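Local coordinates for protein (hdlp (histone deacetylase-like protein)) (PDB 1C3P) that probably removes acetyl groups from acetylated substrates, as a zinc-binding bacterial relative of the histone deacetylases with an arginase-like alpha/beta fold, at residues L239-K243 with I281-F286; P259-D263 with R344-L348; G296-Y300 with I333-E337. All blocks are in the same frame, centred on the assembly; numbering follows the deposited sequence.

Interaction 1 of 3, residues L239-K243 with I281-F286; sequences LEIVK and IVREVF
Leu239 pushes its forked end into a hole on the neighbouring helix formed by Ile281, Val282, Val285 and Phe286, a knob-into-hole fit. Its CD1 does most of the work, lying 3.7 Å from Val285 CG2 and 3.8 Å from Ile281 CG2, while CD2 turns to the edge of the Phe286 ring, 4.1 Å from CE1. The ring owes its place to a CG set anti to its own carbonyl carbon (chi1 -67°), which swings CZ toward the other helix; there Val242 CG1 approaches it at 4.1 Å. Val285 CG1 lies over one face of the same ring, toward the rim. Farther out, the aliphatic part of Lys243 bends at chi3 and brings CE tightly against Val285 CG1, at 3.4 Å. The two helices, 228-245 and 272-286, run nearly parallel, their segment axes 11.2 Å apart and inclined by 22°. Both pack on the central parallel sheet: Leu239 and Val282 meet on Ile165 of strand 162-166, as Val242 and Phe286 do on Leu163. Leucine, isoleucine, valine and phenylalanine thus join the helices by shape and apolar burial, and the one charged chain in contact, Lys243, contributes methylenes along the more exposed margin.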
loop_
_atom_site.group_PDB
_atom_site.type_symbol
_atom_site.label_atom_id
_atom_site.label_comp_id
_atom_site.label_asym_id
_atom_site.label_seq_id
_atom_site.Cartn_x
_atom_site.Cartn_y
_atom_site.Cartn_z
ATOM N N LEU A 239 -2.095 17.472 3.509
ATOM C CA LEU A 239 -2.731 17.121 4.774
ATOM C C LEU A 239 -3.434 18.337 5.353
ATOM O O LEU A 239 -4.482 18.211 5.986
ATOM C CB LEU A 239 -1.714 16.578 5.784
ATOM C CG LEU A 239 -0.986 15.271 5.446
ATOM C CD1 LEU A 239 0.032 14.971 6.545
ATOM C CD2 LEU A 239 -1.963 14.110 5.328
ATOM N N GLU A 240 -2.873 19.518 5.128
ATOM C CA GLU A 240 -3.479 20.736 5.650
ATOM C C GLU A 240 -4.817 20.985 4.952
ATOM O O GLU A 240 -5.791 21.416 5.578
ATOM C CB GLU A 240 -2.512 21.922 5.469
ATOM C CG GLU A 240 -3.014 23.248 6.016
ATOM C CD GLU A 240 -1.906 24.284 6.141
ATOM O OE1 GLU A 240 -1.232 24.570 5.127
ATOM O OE2 GLU A 240 -1.711 24.810 7.262
ATOM N N ILE A 241 -4.864 20.693 3.658
ATOM C CA ILE A 241 -6.082 20.855 2.880
ATOM C C ILE A 241 -7.162 19.927 3.421
ATOM O O ILE A 241 -8.315 20.326 3.586
ATOM C CB ILE A 241 -5.845 20.530 1.380
ATOM C CG1 ILE A 241 -4.904 21.567 0.768
ATOM C CG2 ILE A 241 -7.189 20.495 0.622
ATOM C CD1 ILE A 241 -4.540 21.298 -0.685
ATOM N N VAL A 242 -6.785 18.684 3.704
ATOM C CA VAL A 242 -7.742 17.723 4.219
ATOM C C VAL A 242 -8.210 18.140 5.609
ATOM O O VAL A 242 -9.412 18.184 5.881
ATOM C CB VAL A 242 -7.127 16.315 4.321
ATOM C CG1 VAL A 242 -8.118 15.365 4.981
ATOM C CG2 VAL A 242 -6.744 15.805 2.924
ATOM N N LYS A 243 -7.250 18.450 6.474
ATOM C CA LYS A 243 -7.568 18.845 7.836
ATOM C C LYS A 243 -8.535 20.016 7.901
ATOM O O LYS A 243 -9.411 20.046 8.762
ATOM C CB LYS A 243 -6.304 19.208 8.618
ATOM C CG LYS A 243 -6.623 19.665 10.042
ATOM C CD LYS A 243 -5.429 20.292 10.755
ATOM C CE LYS A 243 -4.314 19.302 11.007
ATOM N NZ LYS A 243 -3.181 19.963 11.722
ATOM N N ILE A 281 4.858 12.224 9.842
ATOM C CA ILE A 281 4.162 13.480 9.598
ATOM C C ILE A 281 2.649 13.237 9.625
ATOM O O ILE A 281 1.886 14.071 10.120
ATOM C CB ILE A 281 4.532 14.068 8.224
ATOM C CG1 ILE A 281 5.965 14.595 8.246
ATOM C CG2 ILE A 281 3.562 15.170 7.855
ATOM C CD1 ILE A 281 6.423 15.146 6.897
ATOM N N VAL A 282 2.208 12.109 9.078
ATOM C CA VAL A 282 0.778 11.804 9.063
ATOM C C VAL A 282 0.297 11.621 10.501
ATOM O O VAL A 282 -0.750 12.141 10.898
ATOM C CB VAL A 282 0.466 10.524 8.249
ATOM C CG1 VAL A 282 -0.970 10.094 8.505
ATOM C CG2 VAL A 282 0.645 10.804 6.753
ATOM N N ARG A 283 1.084 10.902 11.286
ATOM C CA ARG A 283 0.721 10.663 12.678
ATOM C C ARG A 283 0.688 11.949 13.504
ATOM O O ARG A 283 -0.118 12.074 14.427
ATOM C CB ARG A 283 1.690 9.666 13.295
ATOM C CG ARG A 283 1.616 8.277 12.663
ATOM C CD ARG A 283 2.774 7.417 13.108
ATOM N NE ARG A 283 2.685 7.047 14.513
ATOM C CZ ARG A 283 3.733 6.753 15.270
ATOM N NH1 ARG A 283 4.959 6.793 14.757
ATOM N NH2 ARG A 283 3.554 6.404 16.535
ATOM N N GLU A 284 1.559 12.899 13.185
ATOM C CA GLU A 284 1.570 14.158 13.932
ATOM C C GLU A 284 0.339 14.975 13.606
ATOM O O GLU A 284 -0.126 15.757 14.427
ATOM C CB GLU A 284 2.797 14.994 13.594
ATOM C CG GLU A 284 4.101 14.324 13.912
ATOM C CD GLU A 284 5.279 15.160 13.483
ATOM O OE1 GLU A 284 5.363 15.487 12.279
ATOM O OE2 GLU A 284 6.117 15.487 14.346
ATOM N N VAL A 285 -0.187 14.802 12.398
ATOM C CA VAL A 285 -1.358 15.558 11.992
ATOM C C VAL A 285 -2.642 14.884 12.442
ATOM O O VAL A 285 -3.538 15.540 12.962
ATOM C CB VAL A 285 -1.422 15.743 10.450
ATOM C CG1 VAL A 285 -2.685 16.498 10.066
ATOM C CG2 VAL A 285 -0.194 16.508 9.954
ATOM N N PHE A 286 -2.740 13.570 12.257
ATOM C CA PHE A 286 -3.963 12.887 12.636
ATOM C C PHE A 286 -3.912 11.886 13.781
ATOM O O PHE A 286 -4.916 11.233 14.084
ATOM C CB PHE A 286 -4.577 12.215 11.402
ATOM C CG PHE A 286 -5.082 13.183 10.375
ATOM C CD1 PHE A 286 -4.382 13.396 9.189
ATOM C CD2 PHE A 286 -6.249 13.917 10.610
ATOM C CE1 PHE A 286 -4.836 14.323 8.253
ATOM C CE2 PHE A 286 -6.711 14.848 9.680
ATOM C CZ PHE A 286 -6.004 15.052 8.500
#

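Interaction 2 of 3, residues P259-D263 with R344-L348; sequences PLLED and RSYML
Tyr346 OH donates a very short hydrogen bond, 2.5 Å, to OE2 of Glu262, which belongs to a type I beta turn running from Leu260 to Asp263 in the loop after strand 250-254. The hydroxyl meets the carboxylate at the edge of the phenol ring, the two planes 35° apart. From its own side Arg344 NH1 donates to the same OH at 3.0 Å, tilted from the guanidinium plane, so the phenol oxygen is gripped from both segments. Arg344 NH1 and Glu262 OE2 stay 4.5 Å apart, an attraction of charges without a direct bond, whereas Arg356 forms a salt bridge with that OE2. A water bridges the segments, accepting from Arg344 NE and donating to Glu262 O at 2.6 Å. In Glu262, chi1 of -68° puts CG over one guanidinium face, and the bend at chi2 (88°) then turns the carboxylate toward the phenol. A leucine in place of Arg344 would probably leave the water and the Tyr346 hydroxyl without their N-H donors and the carboxylate with Arg356 but one positive charge fewer nearby. The side chains of Glu262 and the zinc ligand Asp258 are about 10 Å apart, so the contact joins the loop following this ligand to segment 344-348. Alongside, running the opposite way, Met347 brings SD to 3.4 Å from Glu262 CG.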
loop_
_atom_site.group_PDB
_atom_site.type_symbol
_atom_site.label_atom_id
_atom_site.label_comp_id
_atom_site.label_asym_id
_atom_site.label_seq_id
_atom_site.Cartn_x
_atom_site.Cartn_y
_atom_site.Cartn_z
ATOM N N PRO A 259 7.638 4.222 -3.898
ATOM C CA PRO A 259 8.162 5.568 -4.158
ATOM C C PRO A 259 9.701 5.682 -4.054
ATOM O O PRO A 259 10.283 6.681 -4.468
ATOM C CB PRO A 259 7.439 6.426 -3.111
ATOM C CG PRO A 259 7.222 5.450 -1.983
ATOM C CD PRO A 259 6.723 4.253 -2.738
ATOM N N LEU A 260 10.357 4.653 -3.524
ATOM C CA LEU A 260 11.811 4.676 -3.365
ATOM C C LEU A 260 12.614 4.634 -4.662
ATOM O O LEU A 260 12.222 4.016 -5.662
ATOM C CB LEU A 260 12.266 3.514 -2.462
ATOM C CG LEU A 260 11.656 3.473 -1.058
ATOM C CD1 LEU A 260 11.934 2.118 -0.404
ATOM C CD2 LEU A 260 12.181 4.619 -0.234
ATOM N N LEU A 261 13.761 5.298 -4.626
ATOM C CA LEU A 261 14.673 5.355 -5.767
ATOM C C LEU A 261 14.963 3.980 -6.374
ATOM O O LEU A 261 14.964 3.820 -7.597
ATOM C CB LEU A 261 15.984 6.019 -5.330
ATOM C CG LEU A 261 17.155 5.984 -6.319
ATOM C CD1 LEU A 261 16.735 6.602 -7.635
ATOM C CD2 LEU A 261 18.344 6.729 -5.731
ATOM N N GLU A 262 15.179 2.980 -5.526
ATOM C CA GLU A 262 15.496 1.640 -6.007
ATOM C C GLU A 262 14.364 0.859 -6.661
ATOM O O GLU A 262 14.605 -0.187 -7.272
ATOM C CB GLU A 262 16.092 0.800 -4.879
ATOM C CG GLU A 262 17.456 1.269 -4.438
ATOM C CD GLU A 262 17.393 2.327 -3.370
ATOM O OE1 GLU A 262 16.296 2.875 -3.112
ATOM O OE2 GLU A 262 18.458 2.619 -2.796
ATOM N N ASP A 263 13.133 1.351 -6.551
ATOM C CA ASP A 263 12.009 0.651 -7.155
ATOM C C ASP A 263 11.766 1.272 -8.521
ATOM O O ASP A 263 11.430 2.461 -8.653
ATOM C CB ASP A 263 10.784 0.737 -6.236
ATOM C CG ASP A 263 9.668 -0.197 -6.662
ATOM O OD1 ASP A 263 8.936 -0.661 -5.770
ATOM O OD2 ASP A 263 9.511 -0.458 -7.877
ATOM N N ARG A 344 23.099 -2.429 -6.469
ATOM C CA ARG A 344 22.333 -2.026 -5.308
ATOM C C ARG A 344 22.880 -2.675 -4.051
ATOM O O ARG A 344 22.257 -2.596 -3.002
ATOM C CB ARG A 344 20.873 -2.425 -5.489
ATOM C CG ARG A 344 20.146 -1.703 -6.592
ATOM C CD ARG A 344 20.146 -0.194 -6.385
ATOM N NE ARG A 344 19.407 0.441 -7.470
ATOM C CZ ARG A 344 19.411 1.741 -7.737
ATOM N NH1 ARG A 344 20.121 2.587 -6.998
ATOM N NH2 ARG A 344 18.722 2.191 -8.778
ATOM N N SER A 345 24.049 -3.304 -4.154
ATOM C CA SER A 345 24.646 -3.991 -3.008
ATOM C C SER A 345 24.913 -3.089 -1.803
ATOM O O SER A 345 25.052 -3.577 -0.677
ATOM C CB SER A 345 25.947 -4.671 -3.420
ATOM O OG SER A 345 26.883 -3.692 -3.816
ATOM N N TYR A 346 25.005 -1.783 -2.032
ATOM C CA TYR A 346 25.240 -0.837 -0.944
ATOM C C TYR A 346 24.067 -0.865 0.039
ATOM O O TYR A 346 24.204 -0.488 1.201
ATOM C CB TYR A 346 25.375 0.572 -1.518
ATOM C CG TYR A 346 24.101 1.070 -2.188
ATOM C CD1 TYR A 346 23.091 1.699 -1.449
ATOM C CD2 TYR A 346 23.904 0.890 -3.556
ATOM C CE1 TYR A 346 21.907 2.145 -2.067
ATOM C CE2 TYR A 346 22.725 1.327 -4.184
ATOM C CZ TYR A 346 21.736 1.953 -3.435
ATOM O OH TYR A 346 20.584 2.387 -4.064
ATOM N N MET A 347 22.903 -1.298 -0.437
ATOM C CA MET A 347 21.711 -1.357 0.411
ATOM C C MET A 347 21.874 -2.373 1.519
ATOM O O MET A 347 21.221 -2.270 2.565
ATOM C CB MET A 347 20.479 -1.716 -0.426
ATOM C CG MET A 347 20.127 -0.683 -1.476
ATOM S SD MET A 347 18.712 -1.215 -2.510
ATOM C CE MET A 347 19.224 -2.675 -3.109
ATOM N N LEU A 348 22.757 -3.347 1.286
ATOM C CA LEU A 348 23.030 -4.414 2.252
ATOM C C LEU A 348 23.960 -3.928 3.359
ATOM O O LEU A 348 24.120 -4.587 4.387
ATOM C CB LEU A 348 23.696 -5.611 1.557
ATOM C CG LEU A 348 23.059 -6.294 0.346
ATOM C CD1 LEU A 348 24.010 -7.379 -0.173
ATOM C CD2 LEU A 348 21.705 -6.890 0.722
HETATM O O HOH W 1 16.962 -0.771 -8.287
#

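Interaction 3 of 3, residues G296-Y300 with I333-E337; sequences GYHPY and IDFEE
His298 and Phe335 both hold CG anti to the backbone N, with chi1 at -174° and 165°, and this extends their rings into the space between the two segments. The rings meet obliquely, centroids 4.6 Å apart, with His298 CE1 3.2 Å from Phe335 CE2. Glu337 folds back at chi2 and presents its carboxylate at the edge of the imidazole: OE1 comes within 3.0 Å of His298 CE1, and the two flat groups are nearly coplanar. The carboxylate would probably push electron density away from that edge and favour a positively charged imidazole. Glu337 also touches Arg344.

Next along the chain, Pro299 supplies the apolar half of the contact. Its CD stands over one face of the Phe335 ring, 3.6 Å from the centroid and close to the ring normal, a CH-pi contact, while CG lies 3.6 Å from Phe335 CG. Pro299 CB meets the end of Ile333 at CD1, 3.7 Å away, so the proline ring is packed by both apolar residues of the 333-337 loop. Tyr297 leads its ring away from this loop and adds only its carbonyl oxygen, near Phe335 CE1.

His298 takes the N-cap position of helix 299-314, and Pro299 starts the helix proper. The Tyr297 side chain, meanwhile, comes about 4 Å from that of Asp258 and 5 Å from that of His170, both zinc ligands, though no zinc is bound in this model. The arrangement is that of the tyrosine-bearing loop that borders the metal site in histone deacetylases, here packed against the segment following helix 324-332.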
loop_
_atom_site.group_PDB
_atom_site.type_symbol
_atom_site.label_atom_id
_atom_site.label_comp_id
_atom_site.label_asym_id
_atom_site.label_seq_id
_atom_site.Cartn_x
_atom_site.Cartn_y
_atom_site.Cartn_z
ATOM N N GLY A 296 5.254 -2.346 -3.856
ATOM C CA GLY A 296 6.671 -2.248 -3.549
ATOM C C GLY A 296 7.167 -3.459 -4.295
ATOM O O GLY A 296 6.683 -4.563 -4.056
ATOM N N TYR A 297 8.134 -3.277 -5.187
ATOM C CA TYR A 297 8.566 -4.389 -6.010
ATOM C C TYR A 297 10.052 -4.737 -5.980
ATOM O O TYR A 297 10.480 -5.635 -6.703
ATOM C CB TYR A 297 8.096 -4.123 -7.447
ATOM C CG TYR A 297 6.627 -3.704 -7.513
ATOM C CD1 TYR A 297 6.229 -2.381 -7.255
ATOM C CD2 TYR A 297 5.637 -4.648 -7.759
ATOM C CE1 TYR A 297 4.868 -2.021 -7.241
ATOM C CE2 TYR A 297 4.285 -4.299 -7.746
ATOM C CZ TYR A 297 3.904 -2.999 -7.489
ATOM O OH TYR A 297 2.552 -2.707 -7.483
ATOM N N HIS A 298 10.823 -4.034 -5.150
ATOM C CA HIS A 298 12.253 -4.300 -4.995
ATOM C C HIS A 298 12.388 -4.910 -3.604
ATOM O O HIS A 298 12.072 -4.263 -2.606
ATOM C CB HIS A 298 13.079 -3.021 -5.042
ATOM C CG HIS A 298 14.553 -3.280 -5.019
ATOM N ND1 HIS A 298 15.303 -3.447 -6.163
ATOM C CD2 HIS A 298 15.390 -3.515 -3.983
ATOM C CE1 HIS A 298 16.540 -3.771 -5.834
ATOM N NE2 HIS A 298 16.621 -3.820 -4.517
ATOM N N PRO A 299 12.874 -6.160 -3.518
ATOM C CA PRO A 299 13.029 -6.848 -2.234
ATOM C C PRO A 299 13.852 -6.144 -1.161
ATOM O O PRO A 299 13.471 -6.126 0.011
ATOM C CB PRO A 299 13.621 -8.203 -2.646
ATOM C CG PRO A 299 14.404 -7.848 -3.898
ATOM C CD PRO A 299 13.337 -7.035 -4.610
ATOM N N TYR A 300 14.985 -5.584 -1.550
ATOM C CA TYR A 300 15.829 -4.895 -0.590
ATOM C C TYR A 300 15.162 -3.629 -0.081
ATOM O O TYR A 300 15.178 -3.336 1.117
ATOM C CB TYR A 300 17.152 -4.502 -1.234
ATOM C CG TYR A 300 18.064 -5.633 -1.659
ATOM C CD1 TYR A 300 17.618 -6.953 -1.736
ATOM C CD2 TYR A 300 19.373 -5.364 -2.046
ATOM C CE1 TYR A 300 18.457 -7.967 -2.197
ATOM C CE2 TYR A 300 20.214 -6.358 -2.504
ATOM C CZ TYR A 300 19.751 -7.656 -2.582
ATOM O OH TYR A 300 20.582 -8.622 -3.082
ATOM N N ILE A 333 17.483 -14.025 -2.334
ATOM C CA ILE A 333 16.318 -13.745 -3.163
ATOM C C ILE A 333 16.736 -13.607 -4.623
ATOM O O ILE A 333 17.440 -12.664 -4.975
ATOM C CB ILE A 333 15.656 -12.424 -2.752
ATOM C CG1 ILE A 333 15.377 -12.422 -1.251
ATOM C CG2 ILE A 333 14.354 -12.229 -3.530
ATOM C CD1 ILE A 333 14.868 -11.097 -0.739
ATOM N N ASP A 334 16.336 -14.540 -5.478
ATOM C CA ASP A 334 16.697 -14.379 -6.879
ATOM C C ASP A 334 15.807 -13.245 -7.379
ATOM O O ASP A 334 14.620 -13.429 -7.649
ATOM C CB ASP A 334 16.466 -15.661 -7.689
ATOM C CG ASP A 334 15.040 -16.152 -7.622
ATOM O OD1 ASP A 334 14.688 -17.042 -8.427
ATOM O OD2 ASP A 334 14.278 -15.665 -6.759
ATOM N N PHE A 335 16.388 -12.056 -7.466
ATOM C CA PHE A 335 15.645 -10.886 -7.898
ATOM C C PHE A 335 16.036 -10.332 -9.267
ATOM O O PHE A 335 15.165 -10.004 -10.077
ATOM C CB PHE A 335 15.774 -9.782 -6.845
ATOM C CG PHE A 335 15.348 -8.436 -7.340
ATOM C CD1 PHE A 335 14.067 -8.240 -7.852
ATOM C CD2 PHE A 335 16.243 -7.379 -7.356
ATOM C CE1 PHE A 335 13.688 -7.008 -8.379
ATOM C CE2 PHE A 335 15.875 -6.147 -7.881
ATOM C CZ PHE A 335 14.595 -5.960 -8.394
ATOM N N GLU A 336 17.334 -10.218 -9.525
ATOM C CA GLU A 336 17.801 -9.674 -10.798
ATOM C C GLU A 336 17.311 -8.238 -10.984
ATOM O O GLU A 336 16.119 -7.989 -11.180
ATOM C CB GLU A 336 17.310 -10.520 -11.973
ATOM C CG GLU A 336 17.667 -9.915 -13.315
ATOM C CD GLU A 336 17.064 -10.668 -14.475
ATOM O OE1 GLU A 336 15.819 -10.787 -14.524
ATOM O OE2 GLU A 336 17.835 -11.133 -15.342
ATOM N N GLU A 337 18.247 -7.301 -10.936
ATOM C CA GLU A 337 17.942 -5.890 -11.082
ATOM C C GLU A 337 17.465 -5.600 -12.515
ATOM O O GLU A 337 17.986 -6.173 -13.478
ATOM C CB GLU A 337 19.204 -5.087 -10.748
ATOM C CG GLU A 337 18.953 -3.698 -10.205
ATOM C CD GLU A 337 18.164 -3.716 -8.901
ATOM O OE1 GLU A 337 18.665 -4.238 -7.869
ATOM O OE2 GLU A 337 17.027 -3.208 -8.918
#

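Overall arrangement
Reading from the N terminus, helix 228-245 comes first, and interaction 1 pairs it with helix 272-286, closing a loop that includes strand 250-254. Within that loop lies 259-263, the first half of interaction 2, whose partner 344-348 comes much later; interactions 1 and 2 therefore cross along the chain without touching. Interaction 3 follows interaction 1 in series and opens and closes within the span of interaction 2, joining the start of helix 299-314 to the segment after helix 324-332. Interactions 2 and 3 adjoin, with Asp263 OD1 accepting from Tyr297 N, and fasten the C-terminal region beside the zinc-site loops; interaction 1 binds two sheet-covering helices, its centre about 28 Å from that of interaction 2.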